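Local coordinates for protein predicted metal-dependent hydrolase of the TIM-barrel fold (Lactobacillus casei, PDB 2QPX) that binds two zinc ions within a TIM-barrel fold and probably acts as a metal-dependent hydrolase on a substrate not yet known, at residues H18-I23 / T102-D107; R33-S38 / L54-F59; T84-I89 / T321-Y326; K96-D101 / E118-P123. One frame throughout, in Å; residues are numbered along the deposited sequence.

Contact 1. Residues H18-I23 / T102-D107. With ZN (zinc ion), chain B.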
loop_
_atom_site.group_PDB
_atom_site.type_symbol
_atom_site.label_atom_id
_atom_site.label_comp_id
_atom_site.label_asym_id
_atom_site.label_seq_id
_atom_site.Cartn_x
_atom_site.Cartn_y
_atom_site.Cartn_z
ATOM N N HIS A 18 18.288 5.149 16.506
ATOM C CA HIS A 18 17.452 6.318 16.600
ATOM C C HIS A 18 16.431 6.161 17.712
ATOM O O HIS A 18 15.484 5.370 17.581
ATOM C CB HIS A 18 16.728 6.606 15.283
ATOM C CG HIS A 18 15.796 7.764 15.407
ATOM N ND1 HIS A 18 16.214 9.075 15.319
ATOM C CD2 HIS A 18 14.478 7.805 15.693
ATOM C CE1 HIS A 18 15.176 9.878 15.517
ATOM N NE2 HIS A 18 14.115 9.132 15.770
ATOM N N CYS A 19 16.574 6.978 18.751
ATOM C CA CYS A 19 15.651 6.946 19.881
ATOM C C CYS A 19 15.721 8.288 20.604
ATOM O O CYS A 19 16.322 9.236 20.114
ATOM C CB CYS A 19 15.945 5.724 20.774
ATOM S SG CYS A 19 17.649 5.692 21.392
ATOM N N HIS A 20 15.109 8.365 21.775
ATOM C CA HIS A 20 14.790 9.631 22.405
ATOM C C HIS A 20 14.945 9.571 23.946
ATOM O O HIS A 20 15.016 8.493 24.574
ATOM C CB HIS A 20 13.371 10.030 22.030
ATOM C CG HIS A 20 13.214 10.363 20.571
ATOM N ND1 HIS A 20 13.783 11.480 20.006
ATOM C CD2 HIS A 20 12.563 9.721 19.564
ATOM C CE1 HIS A 20 13.519 11.491 18.698
ATOM N NE2 HIS A 20 12.773 10.436 18.403
ATOM N N PHE A 21 15.041 10.748 24.551
ATOM C CA PHE A 21 15.223 10.851 25.982
ATOM C C PHE A 21 14.134 10.132 26.770
ATOM O O PHE A 21 12.937 10.137 26.415
ATOM C CB PHE A 21 15.143 12.291 26.443
ATOM C CG PHE A 21 16.237 13.183 25.950
ATOM C CD1 PHE A 21 17.547 12.977 26.263
ATOM C CD2 PHE A 21 15.920 14.290 25.170
ATOM C CE1 PHE A 21 18.544 13.867 25.845
ATOM C CE2 PHE A 21 16.907 15.152 24.744
ATOM C CZ PHE A 21 18.212 14.938 25.091
ATOM N N LEU A 22 14.573 9.567 27.897
ATOM C CA LEU A 22 13.671 9.123 28.948
ATOM C C LEU A 22 13.250 10.273 29.854
ATOM O O LEU A 22 13.897 11.323 29.862
ATOM C CB LEU A 22 14.344 7.998 29.789
ATOM C CG LEU A 22 14.725 6.723 29.030
ATOM C CD1 LEU A 22 15.734 5.899 29.880
ATOM C CD2 LEU A 22 13.482 5.893 28.759
ATOM N N ILE A 23 12.194 10.041 30.634
ATOM C CA ILE A 23 11.754 10.985 31.645
ATOM C C ILE A 23 12.072 10.496 33.052
ATOM O O ILE A 23 12.413 9.349 33.281
ATOM C CB ILE A 23 10.241 11.311 31.512
ATOM C CG1 ILE A 23 9.352 10.155 31.996
ATOM C CG2 ILE A 23 9.907 11.815 30.068
ATOM C CD1 ILE A 23 7.873 10.522 32.142
ATOM N N THR A 102 18.511 14.462 20.117
ATOM C CA THR A 102 18.340 15.312 21.275
ATOM C C THR A 102 17.405 16.517 20.979
ATOM O O THR A 102 17.213 17.370 21.840
ATOM C CB THR A 102 19.699 15.809 21.795
ATOM O OG1 THR A 102 20.367 16.513 20.743
ATOM C CG2 THR A 102 20.574 14.681 22.301
ATOM N N GLY A 103 16.830 16.577 19.775
ATOM C CA GLY A 103 15.928 17.662 19.407
ATOM C C GLY A 103 14.482 17.504 19.874
ATOM O O GLY A 103 13.723 18.454 19.815
ATOM N N PHE A 104 14.089 16.312 20.329
ATOM C CA PHE A 104 12.782 16.087 20.972
ATOM C C PHE A 104 12.953 16.034 22.481
ATOM O O PHE A 104 13.758 15.260 22.985
ATOM C CB PHE A 104 12.158 14.779 20.511
ATOM C CG PHE A 104 10.941 14.364 21.320
ATOM C CD1 PHE A 104 9.800 15.119 21.304
ATOM C CD2 PHE A 104 10.997 13.251 22.173
ATOM C CE1 PHE A 104 8.718 14.771 22.084
ATOM C CE2 PHE A 104 9.914 12.892 22.926
ATOM C CZ PHE A 104 8.791 13.667 22.907
ATOM N N VAL A 105 12.184 16.844 23.191
ATOM C CA VAL A 105 12.294 16.907 24.641
ATOM C C VAL A 105 10.945 16.579 25.258
ATOM O O VAL A 105 9.996 17.379 25.183
ATOM C CB VAL A 105 12.750 18.292 25.092
ATOM C CG1 VAL A 105 12.794 18.355 26.645
ATOM C CG2 VAL A 105 14.118 18.625 24.509
ATOM N N PRO A 106 10.819 15.381 25.864
ATOM C CA PRO A 106 9.542 15.057 26.526
ATOM C C PRO A 106 9.441 15.850 27.820
ATOM O O PRO A 106 10.454 16.280 28.359
ATOM C CB PRO A 106 9.667 13.558 26.820
ATOM C CG PRO A 106 11.151 13.328 26.958
ATOM C CD PRO A 106 11.815 14.313 26.008
ATOM N N ASP A 107 8.230 16.015 28.335
ATOM C CA ASP A 107 8.055 16.708 29.612
ATOM C C ASP A 107 8.715 15.921 30.737
ATOM O O ASP A 107 8.651 14.700 30.746
ATOM C CB ASP A 107 6.568 16.872 29.930
ATOM C CG ASP A 107 5.852 17.844 29.027
ATOM O OD1 ASP A 107 6.486 18.656 28.344
ATOM O OD2 ASP A 107 4.615 17.776 29.013
HETATM ZN ZN ZN B . 12.278 9.909 16.450
HETATM O O HOH W 1 14.849 12.826 22.454
HETATM O O HOH W 2 10.310 10.095 15.835
#

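Contact 2. Residues R33-S38 / L54-F59. With EDO (1,2-ethanediol), chain E.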
loop_
_atom_site.group_PDB
_atom_site.type_symbol
_atom_site.label_atom_id
_atom_site.label_comp_id
_atom_site.label_asym_id
_atom_site.label_seq_id
_atom_site.Cartn_x
_atom_site.Cartn_y
_atom_site.Cartn_z
ATOM N N ARG A 33 1.083 8.553 31.579
ATOM C CA ARG A 33 2.243 8.894 30.743
ATOM C C ARG A 33 2.600 7.769 29.779
ATOM O O ARG A 33 3.017 8.018 28.640
ATOM C CB ARG A 33 3.476 9.327 31.572
ATOM C CG ARG A 33 3.300 10.663 32.313
ATOM C CD ARG A 33 3.206 11.895 31.395
ATOM N NE ARG A 33 4.403 12.161 30.570
ATOM C CZ ARG A 33 5.425 12.941 30.909
ATOM N NH1 ARG A 33 5.461 13.570 32.071
ATOM N NH2 ARG A 33 6.403 13.131 30.057
ATOM N N LEU A 34 2.486 6.533 30.214
ATOM C CA LEU A 34 2.672 5.382 29.351
ATOM C C LEU A 34 1.626 5.395 28.218
ATOM O O LEU A 34 1.945 5.180 27.044
ATOM C CB LEU A 34 2.565 4.055 30.142
ATOM C CG LEU A 34 3.824 3.591 30.841
ATOM C CD1 LEU A 34 3.517 2.506 31.935
ATOM C CD2 LEU A 34 4.902 3.105 29.805
ATOM N N ALA A 35 0.373 5.634 28.572
ATOM C CA ALA A 35 -0.679 5.746 27.556
ATOM C C ALA A 35 -0.387 6.877 26.577
ATOM O O ALA A 35 -0.464 6.696 25.365
ATOM C CB ALA A 35 -2.057 5.904 28.222
ATOM N N GLN A 36 0.001 8.032 27.089
ATOM C CA GLN A 36 0.197 9.201 26.245
ATOM C C GLN A 36 1.360 8.964 25.261
ATOM O O GLN A 36 1.246 9.357 24.091
ATOM C CB GLN A 36 0.394 10.459 27.097
ATOM C CG GLN A 36 -0.891 10.864 27.820
ATOM C CD GLN A 36 -0.688 11.833 29.006
ATOM O OE1 GLN A 36 0.424 12.073 29.419
ATOM N NE2 GLN A 36 -1.790 12.375 29.546
ATOM N N VAL A 37 2.434 8.267 25.681
ATOM C CA VAL A 37 3.558 8.056 24.802
ATOM C C VAL A 37 3.349 6.886 23.825
ATOM O O VAL A 37 4.078 6.763 22.835
ATOM C CB VAL A 37 4.884 7.919 25.604
ATOM C CG1 VAL A 37 5.062 6.509 26.171
ATOM C CG2 VAL A 37 6.084 8.324 24.701
ATOM N N SER A 38 2.311 6.078 24.059
ATOM C CA SER A 38 2.024 4.910 23.240
ATOM C C SER A 38 1.398 5.237 21.894
ATOM O O SER A 38 1.125 4.322 21.106
ATOM C CB SER A 38 1.110 3.936 23.990
ATOM O OG SER A 38 -0.220 4.415 24.061
ATOM N N LEU A 54 -3.649 -1.508 20.799
ATOM C CA LEU A 54 -2.828 -2.588 21.297
ATOM C C LEU A 54 -1.517 -2.117 21.947
ATOM O O LEU A 54 -1.062 -2.744 22.930
ATOM C CB LEU A 54 -2.533 -3.595 20.184
ATOM C CG LEU A 54 -2.011 -4.961 20.643
ATOM C CD1 LEU A 54 -3.025 -5.646 21.613
ATOM C CD2 LEU A 54 -1.748 -5.900 19.454
ATOM N N ALA A 55 -0.922 -1.025 21.475
ATOM C CA ALA A 55 0.381 -0.590 21.986
ATOM C C ALA A 55 0.363 -0.390 23.505
ATOM O O ALA A 55 1.273 -0.793 24.206
ATOM C CB ALA A 55 0.852 0.713 21.279
ATOM N N TYR A 56 -0.669 0.293 23.990
ATOM C CA TYR A 56 -0.780 0.543 25.428
ATOM C C TYR A 56 -0.784 -0.772 26.192
ATOM O O TYR A 56 -0.109 -0.899 27.244
ATOM C CB TYR A 56 -2.017 1.371 25.735
ATOM C CG TYR A 56 -2.373 1.479 27.208
ATOM C CD1 TYR A 56 -1.583 2.182 28.092
ATOM C CD2 TYR A 56 -3.505 0.863 27.690
ATOM C CE1 TYR A 56 -1.945 2.273 29.445
ATOM C CE2 TYR A 56 -3.865 0.941 28.996
ATOM C CZ TYR A 56 -3.106 1.666 29.877
ATOM O OH TYR A 56 -3.492 1.731 31.226
ATOM N N HIS A 57 -1.555 -1.725 25.700
ATOM C CA HIS A 57 -1.577 -3.040 26.358
ATOM C C HIS A 57 -0.255 -3.764 26.330
ATOM O O HIS A 57 0.101 -4.446 27.316
ATOM C CB HIS A 57 -2.717 -3.873 25.812
ATOM C CG HIS A 57 -4.042 -3.300 26.165
ATOM N ND1 HIS A 57 -4.740 -3.660 27.298
ATOM C CD2 HIS A 57 -4.773 -2.306 25.579
ATOM C CE1 HIS A 57 -5.848 -2.940 27.377
ATOM N NE2 HIS A 57 -5.893 -2.110 26.342
ATOM N N GLY A 58 0.510 -3.614 25.257
ATOM C CA GLY A 58 1.880 -4.116 25.219
ATOM C C GLY A 58 2.749 -3.467 26.261
ATOM O O GLY A 58 3.533 -4.136 26.915
ATOM N N PHE A 59 2.619 -2.158 26.407
ATOM C CA PHE A 59 3.400 -1.458 27.435
ATOM C C PHE A 59 3.044 -1.962 28.811
ATOM O O PHE A 59 3.923 -2.192 29.648
ATOM C CB PHE A 59 3.114 0.053 27.447
ATOM C CG PHE A 59 3.752 0.847 26.326
ATOM C CD1 PHE A 59 4.453 0.265 25.292
ATOM C CD2 PHE A 59 3.626 2.210 26.339
ATOM C CE1 PHE A 59 4.995 1.046 24.277
ATOM C CE2 PHE A 59 4.168 2.991 25.335
ATOM C CZ PHE A 59 4.845 2.401 24.309
HETATM C C1 EDO E . -8.281 0.074 28.469
HETATM O O1 EDO E . -8.849 1.313 28.840
HETATM C C2 EDO E . -9.399 -0.652 27.711
HETATM O O2 EDO E . -8.828 -1.449 26.685
HETATM O O HOH W 3 -2.058 2.930 22.613
#

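Contact 3. Residues T84-I89 / T321-Y326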
loop_
_atom_site.group_PDB
_atom_site.type_symbol
_atom_site.label_atom_id
_atom_site.label_comp_id
_atom_site.label_asym_id
_atom_site.label_seq_id
_atom_site.Cartn_x
_atom_site.Cartn_y
_atom_site.Cartn_z
ATOM N N THR A 84 17.450 0.259 38.425
ATOM C CA THR A 84 17.264 -1.190 38.426
ATOM C C THR A 84 16.281 -1.643 37.346
ATOM O O THR A 84 16.550 -2.566 36.590
ATOM C CB THR A 84 16.747 -1.685 39.819
ATOM O OG1 THR A 84 17.748 -1.399 40.805
ATOM C CG2 THR A 84 16.439 -3.179 39.807
ATOM N N TYR A 85 15.179 -0.933 37.290
ATOM C CA TYR A 85 14.085 -1.239 36.342
ATOM C C TYR A 85 14.527 -1.066 34.883
ATOM O O TYR A 85 14.334 -1.954 34.043
ATOM C CB TYR A 85 12.900 -0.343 36.647
ATOM C CG TYR A 85 11.656 -0.653 35.844
ATOM C CD1 TYR A 85 11.037 -1.902 35.930
ATOM C CD2 TYR A 85 11.109 0.292 34.983
ATOM C CE1 TYR A 85 9.908 -2.191 35.202
ATOM C CE2 TYR A 85 9.957 -0.003 34.239
ATOM C CZ TYR A 85 9.366 -1.254 34.366
ATOM O OH TYR A 85 8.239 -1.566 33.615
ATOM N N ASN A 86 15.152 0.069 34.590
ATOM C CA ASN A 86 15.754 0.278 33.262
ATOM C C ASN A 86 16.785 -0.808 32.922
ATOM O O ASN A 86 16.774 -1.375 31.829
ATOM C CB ASN A 86 16.332 1.688 33.133
ATOM C CG ASN A 86 15.267 2.717 32.814
ATOM O OD1 ASN A 86 14.946 2.941 31.646
ATOM N ND2 ASN A 86 14.682 3.328 33.845
ATOM N N HIS A 87 17.686 -1.114 33.865
ATOM C CA HIS A 87 18.673 -2.150 33.632
ATOM C C HIS A 87 18.009 -3.492 33.283
ATOM O O HIS A 87 18.497 -4.229 32.449
ATOM C CB HIS A 87 19.619 -2.300 34.836
ATOM C CG HIS A 87 20.770 -1.351 34.850
ATOM N ND1 HIS A 87 20.610 0.014 34.857
ATOM C CD2 HIS A 87 22.105 -1.577 34.946
ATOM C CE1 HIS A 87 21.802 0.593 34.902
ATOM N NE2 HIS A 87 22.728 -0.354 34.952
ATOM N N ARG A 88 16.904 -3.811 33.949
ATOM C CA ARG A 88 16.220 -5.090 33.693
ATOM C C ARG A 88 15.713 -5.191 32.259
ATOM O O ARG A 88 15.922 -6.195 31.590
ATOM C CB ARG A 88 15.013 -5.256 34.610
ATOM C CG ARG A 88 15.297 -5.575 36.020
ATOM C CD ARG A 88 13.986 -5.760 36.789
ATOM N NE ARG A 88 14.276 -6.096 38.158
ATOM C CZ ARG A 88 13.355 -6.337 39.068
ATOM N NH1 ARG A 88 12.066 -6.310 38.772
ATOM N NH2 ARG A 88 13.751 -6.646 40.294
ATOM N N ILE A 89 15.128 -4.099 31.765
ATOM C CA ILE A 89 14.535 -4.103 30.425
ATOM C C ILE A 89 15.604 -4.023 29.358
ATOM O O ILE A 89 15.627 -4.833 28.439
ATOM C CB ILE A 89 13.469 -3.004 30.285
ATOM C CG1 ILE A 89 12.290 -3.317 31.196
ATOM C CG2 ILE A 89 13.006 -2.811 28.787
ATOM C CD1 ILE A 89 11.248 -2.208 31.343
ATOM N N THR A 321 10.814 8.326 26.682
ATOM C CA THR A 321 10.055 8.492 27.923
ATOM C C THR A 321 10.256 7.374 28.951
ATOM O O THR A 321 10.736 7.632 30.047
ATOM C CB THR A 321 8.539 8.749 27.598
ATOM O OG1 THR A 321 8.417 9.918 26.792
ATOM C CG2 THR A 321 7.691 8.920 28.893
ATOM N N TYR A 322 9.902 6.147 28.597
ATOM C CA TYR A 322 9.968 5.018 29.481
ATOM C C TYR A 322 10.543 3.788 28.836
ATOM O O TYR A 322 10.377 3.566 27.643
ATOM C CB TYR A 322 8.560 4.710 29.991
ATOM C CG TYR A 322 7.957 5.617 31.057
ATOM C CD1 TYR A 322 8.710 6.099 32.123
ATOM C CD2 TYR A 322 6.612 5.936 31.033
ATOM C CE1 TYR A 322 8.113 6.840 33.142
ATOM C CE2 TYR A 322 6.010 6.655 32.041
ATOM C CZ TYR A 322 6.768 7.122 33.097
ATOM O OH TYR A 322 6.120 7.824 34.070
ATOM N N PRO A 323 11.184 2.922 29.637
ATOM C CA PRO A 323 11.835 1.742 29.067
ATOM C C PRO A 323 10.900 0.740 28.431
ATOM O O PRO A 323 11.330 -0.013 27.559
ATOM C CB PRO A 323 12.613 1.151 30.241
ATOM C CG PRO A 323 11.844 1.628 31.471
ATOM C CD PRO A 323 11.427 3.038 31.096
ATOM N N GLU A 324 9.632 0.738 28.830
ATOM C CA GLU A 324 8.657 -0.149 28.162
ATOM C C GLU A 324 8.578 0.080 26.659
ATOM O O GLU A 324 8.336 -0.868 25.908
ATOM C CB GLU A 324 7.249 0.017 28.733
ATOM C CG GLU A 324 7.079 -0.444 30.158
ATOM C CD GLU A 324 7.408 0.599 31.235
ATOM O OE1 GLU A 324 8.102 1.593 30.980
ATOM O OE2 GLU A 324 7.034 0.347 32.406
HETATM N N MSE A 325 8.710 1.330 26.222
HETATM C CA MSE A 325 8.578 1.599 24.809
HETATM C C MSE A 325 9.798 1.049 24.080
HETATM O O MSE A 325 9.680 0.552 22.961
HETATM C CB MSE A 325 8.389 3.086 24.541
HETATM C CG MSE A 325 8.138 3.459 23.071
HETATM SE SE MSE A 325 7.593 5.285 22.867
HETATM C CE MSE A 325 7.433 5.311 20.901
ATOM N N TYR A 326 10.988 1.174 24.698
ATOM C CA TYR A 326 12.161 0.539 24.146
ATOM C C TYR A 326 12.009 -0.995 24.095
ATOM O O TYR A 326 12.309 -1.655 23.061
ATOM C CB TYR A 326 13.386 0.871 25.007
ATOM C CG TYR A 326 13.983 2.265 24.766
ATOM C CD1 TYR A 326 13.539 3.383 25.446
ATOM C CD2 TYR A 326 14.993 2.440 23.812
ATOM C CE1 TYR A 326 14.097 4.625 25.203
ATOM C CE2 TYR A 326 15.570 3.676 23.575
ATOM C CZ TYR A 326 15.131 4.752 24.283
ATOM O OH TYR A 326 15.736 5.953 24.024
#

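Contact 4. Residues K96-D101 / E118-P123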
loop_
_atom_site.group_PDB
_atom_site.type_symbol
_atom_site.label_atom_id
_atom_site.label_comp_id
_atom_site.label_asym_id
_atom_site.label_seq_id
_atom_site.Cartn_x
_atom_site.Cartn_y
_atom_site.Cartn_z
ATOM N N LYS A 96 22.808 -2.558 23.538
ATOM C CA LYS A 96 24.210 -2.213 23.829
ATOM C C LYS A 96 24.577 -0.754 23.615
ATOM O O LYS A 96 25.609 -0.311 24.093
ATOM C CB LYS A 96 25.169 -3.116 23.048
ATOM C CG LYS A 96 25.082 -4.595 23.448
ATOM C CD LYS A 96 25.436 -4.849 24.900
ATOM C CE LYS A 96 25.300 -6.352 25.190
ATOM N NZ LYS A 96 25.712 -6.632 26.579
ATOM N N GLU A 97 23.751 0.021 22.909
ATOM C CA GLU A 97 24.010 1.460 22.732
ATOM C C GLU A 97 22.720 2.134 22.293
ATOM O O GLU A 97 21.953 1.521 21.568
ATOM C CB GLU A 97 25.123 1.711 21.716
ATOM C CG GLU A 97 25.623 3.149 21.707
ATOM C CD GLU A 97 26.699 3.426 20.719
ATOM O OE1 GLU A 97 26.737 2.745 19.677
ATOM O OE2 GLU A 97 27.507 4.349 21.009
ATOM N N LEU A 98 22.527 3.380 22.728
ATOM C CA LEU A 98 21.452 4.241 22.271
ATOM C C LEU A 98 22.022 5.461 21.592
ATOM O O LEU A 98 22.893 6.124 22.146
ATOM C CB LEU A 98 20.612 4.710 23.442
ATOM C CG LEU A 98 20.025 3.625 24.383
ATOM C CD1 LEU A 98 19.152 4.319 25.461
ATOM C CD2 LEU A 98 19.348 2.453 23.667
ATOM N N LEU A 99 21.498 5.788 20.404
ATOM C CA LEU A 99 21.797 7.062 19.757
ATOM C C LEU A 99 20.527 7.916 19.824
ATOM O O LEU A 99 19.536 7.619 19.156
ATOM C CB LEU A 99 22.272 6.866 18.312
ATOM C CG LEU A 99 23.309 5.767 18.049
ATOM C CD1 LEU A 99 23.773 5.763 16.577
ATOM C CD2 LEU A 99 24.487 5.917 18.999
ATOM N N ILE A 100 20.562 8.956 20.648
ATOM C CA ILE A 100 19.408 9.775 20.973
ATOM C C ILE A 100 19.406 11.071 20.137
ATOM O O ILE A 100 20.371 11.846 20.131
ATOM C CB ILE A 100 19.353 10.146 22.454
ATOM C CG1 ILE A 100 18.997 8.876 23.276
ATOM C CG2 ILE A 100 18.378 11.299 22.710
ATOM C CD1 ILE A 100 18.912 9.046 24.783
ATOM N N ASP A 101 18.306 11.261 19.412
ATOM C CA ASP A 101 18.004 12.520 18.735
ATOM C C ASP A 101 17.619 13.525 19.826
ATOM O O ASP A 101 16.540 13.452 20.417
ATOM C CB ASP A 101 16.870 12.289 17.732
ATOM C CG ASP A 101 16.266 13.576 17.183
ATOM O OD1 ASP A 101 16.661 14.708 17.503
ATOM O OD2 ASP A 101 15.325 13.367 16.411
ATOM N N GLU A 118 24.052 6.038 32.786
ATOM C CA GLU A 118 24.064 5.406 34.130
ATOM C C GLU A 118 22.735 4.691 34.404
ATOM O O GLU A 118 22.698 3.570 34.973
ATOM C CB GLU A 118 24.348 6.418 35.267
ATOM C CG GLU A 118 24.036 5.803 36.667
ATOM C CD GLU A 118 24.492 6.600 37.892
ATOM O OE1 GLU A 118 25.312 7.549 37.697
ATOM O OE2 GLU A 118 24.041 6.235 39.018
ATOM N N LEU A 119 21.648 5.334 34.028
ATOM C CA LEU A 119 20.313 4.818 34.238
ATOM C C LEU A 119 20.076 3.497 33.500
ATOM O O LEU A 119 19.499 2.553 34.063
ATOM C CB LEU A 119 19.306 5.885 33.784
ATOM C CG LEU A 119 17.877 5.520 34.022
ATOM C CD1 LEU A 119 17.534 5.553 35.593
ATOM C CD2 LEU A 119 16.990 6.453 33.199
ATOM N N VAL A 120 20.504 3.422 32.238
ATOM C CA VAL A 120 20.178 2.297 31.370
ATOM C C VAL A 120 21.290 1.244 31.332
ATOM O O VAL A 120 21.056 0.121 30.914
ATOM C CB VAL A 120 19.756 2.793 29.950
ATOM C CG1 VAL A 120 18.537 3.736 30.047
ATOM C CG2 VAL A 120 20.906 3.448 29.185
ATOM N N GLY A 121 22.506 1.645 31.713
ATOM C CA GLY A 121 23.643 0.738 31.818
ATOM C C GLY A 121 24.477 0.500 30.569
ATOM O O GLY A 121 25.286 -0.454 30.524
ATOM N N ILE A 122 24.297 1.366 29.565
ATOM C CA ILE A 122 24.963 1.231 28.282
ATOM C C ILE A 122 25.295 2.626 27.773
ATOM O O ILE A 122 24.700 3.600 28.206
ATOM C CB ILE A 122 24.090 0.438 27.256
ATOM C CG1 ILE A 122 22.698 1.055 27.097
ATOM C CG2 ILE A 122 23.987 -1.076 27.659
ATOM C CD1 ILE A 122 21.839 0.444 25.985
ATOM N N PRO A 123 26.243 2.713 26.829
ATOM C CA PRO A 123 26.570 4.026 26.274
ATOM C C PRO A 123 25.430 4.688 25.501
ATOM O O PRO A 123 24.616 4.008 24.861
ATOM C CB PRO A 123 27.758 3.743 25.362
ATOM C CG PRO A 123 27.727 2.276 25.113
ATOM C CD PRO A 123 27.137 1.656 26.336
#

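Contact 1. Residues H18-I23 / T102-D107
His-20 against Phe-104, and Phe-21 and Ile-23 against Pro-106, make a loop-to-loop contact beside the zinc site, where the chain leaves the neighbouring barrel strands 14-19 and 95-101. His-18 and His-20 are the HxH pair that ends the first strand in amidohydrolases. His-18 NE2 and His-20 NE2 each bind the zinc ion at 2.1 Å; a water, Asp-318 and the carboxylated Lys-167 complete its shell. Phe-104, its CG anti to the backbone N (chi1 169°), turns a ring edge toward the imidazole face of His-20, a T-shaped pair with planes at 82° and ring centroids 5.4 Å apart. An ordered water lies in the plane of that imidazole, accepting from His-20 ND1 at 3.0 Å and also from Phe-21 N. The same water donates to Phe-104 O at 2.7 Å, tying both loops together. The edge of the Phe-21 ring comes up to the same carbonyl, with CD2 3.2 Å from Phe-104 O, while its CZ packs on Thr-102 CG2 at 3.7 Å. Farther from the metal, Ile-23 CG2 rests on Pro-106 CG at 3.7 Å. Because ND1 donates to a held water and one imidazole face is backed by Phe-104, the ring's rotation is probably restrained with NE2 aimed at zinc: the 102-107 loop serves as second shell to a metal ligand.

Contact 2. Residues R33-S38 / L54-F59
Phe-59 reaches from helix 54-66 to Leu-34 and Val-37 of helix 30-37 and to Ser-38 just after it, the heart of a helix-helix contact in the long connection that follows the first barrel strand. The axes of 33-37 and 54-59 approach to 9.2 Å, their directions 138° apart, an oblique crossing nearer antiparallel than parallel. Apolar packing carries most of the contact. The Phe-59 ring reaches the last turn of the other helix: its CE2 is 3.5 Å from Ser-38 CB, and Val-37 CG1 approaches CE2 with the side chains crossing at about a right angle. Leu-34 O lies at the ring edge, near its plane, 3.5 Å from Phe-59 CD2, and Leu-34 CD2 touches that same ring carbon. With an alanine in place of Phe-59, a gap is likely to open between the helices, leaving Leu-34 CD2 and Val-37 CG1 without the ring they pack on. Beside Phe-59, Tyr-56 CD1 lies 3.7 Å from Ala-35 CA. On the outer side of helix 54-66, His-57 meets Trp-355 of the second subunit edge-to-face, so this helix also faces the subunit boundary. Among polar links, Tyr-56 OH bonds to Asp-31 beyond the segments. Between the segments, they gather at Ser-38. A water donates to Ser-38 OG at 2.8 Å and is linked only weakly to Tyr-56 N. With OG between its backbone N and carbonyl carbon (chi1 74°), the side chain folds back on the helix it follows, and Ser-38 OG donates to Ala-35 O at 2.6 Å, an oxygen that also accepts from Ser-38 N.

Contact 3. Residues T84-I89 / T321-Y326
Pro-323, near the start of the helix 323-342 that follows the zinc-ligand loop of Asp-318, is inserted between Tyr-85, Asn-86 and Ile-89 on one side of helix 79-92. Tyr-85 CE2 meets Pro-323 CG at 3.7 Å, the two side chains crossing at about a right angle. From the next turn, Ile-89 CD1 bears on Pro-323 CB at 3.8 Å and also lies over one face of the Tyr-85 ring, toward its rim, so the three groups interlock. Ile-89 CG2 comes within 3.5 Å of Pro-323 O. The amide of Asn-86 lies across the proline, its OD1 3.3 Å from Pro-323 CB. This buried oxygen finds no polar partner, whereas ND2 donates to Tyr-82 O one turn back.

The polar link is a single short bond: Tyr-85 OH donates to Glu-324 OE2 at 2.6 Å. The hydroxyl comes from above the carboxylate, 60° out of its plane. A bend in the Glu-324 chain (chi2 87°) brings the carboxylate back to the tyrosine, and Arg-30 forms a salt bridge with the same OE2. That arginine probably keeps the buried carboxylate charged. A phenylalanine in place of Tyr-85 would probably leave OE2 with Arg-30 as its remaining strong partner and let the carboxylate turn more easily.

The contact thus fixes helix 79-92 against the start of helix 323-342, with Arg-30 reaching in from helix 30-37, Ala-63 and Phe-66 of helix 54-66 alongside, and Leu-22 closing in on Asn-86 from beyond strand 14-19.

Contact 4. Residues K96-D101 / E118-P123
Leu-98 and Pro-123 join at the close of a beta-alpha-beta crossover, where the chain leaves helix 113-120 and comes in beside strand 95-101 to begin strand 124-127. The tight part is at the backbone. Leu-98 N donates to Pro-123 O at 3.1 Å. The same oxygen takes a CA-H contact from Glu-97, with CA 3.4 Å away. Ile-122 presses onto the strand: its CG1 lies between the backbone N and the carbonyl carbon (chi1 54°), which carries CD1 to 3.6 Å from Glu-97 N, while its CB sits against Lys-96 O. Pro-123 CD meets Lys-96 O too, at 3.4 Å.

The side-chain packing is slacker. Leu-98 CD2 lies 4.0 Å from Ile-122 CD1, and Leu-98 CD1 is 4.2 Å from Val-120 CG2, barely touching the last turn of the helix. On the solvent side, the side chain of the exposed Lys-96 sets out away from segment 118-123, and the exposed Gly-121 makes the turn out of the helix with a positive phi of 87°.

Strand 95-101 runs parallel between strands 14-19 and 124-127, and Phe-90 of helix 79-92 packs on both Leu-98 and Val-120, joining the neighbouring helix to this layer.

Contacts 2 and 3 are buried and lie among the outer helices, whereas contacts 1 and 4 are only partly buried and belong to the same parallel sheet, contact 4 on strand 95-101 itself and contact 1 reaching into the loop just past its end. Contact 1 alone includes metal ligands, and its polar business runs through zinc and water; contact 4 relies on a backbone bond, contact 3 on a buried tyrosine-carboxylate pair, contact 2 chiefly on apolar packing. They interlock: Cys-19 bonds through its backbone to Leu-99 and Asp-101, Tyr-326 OH holds His-20 O, and Arg-33 NH2 reaches Asp-107 O. Phe-59 packs on Met-325, linking contact 2 to contact 3; contacts 2 and 4 do not touch.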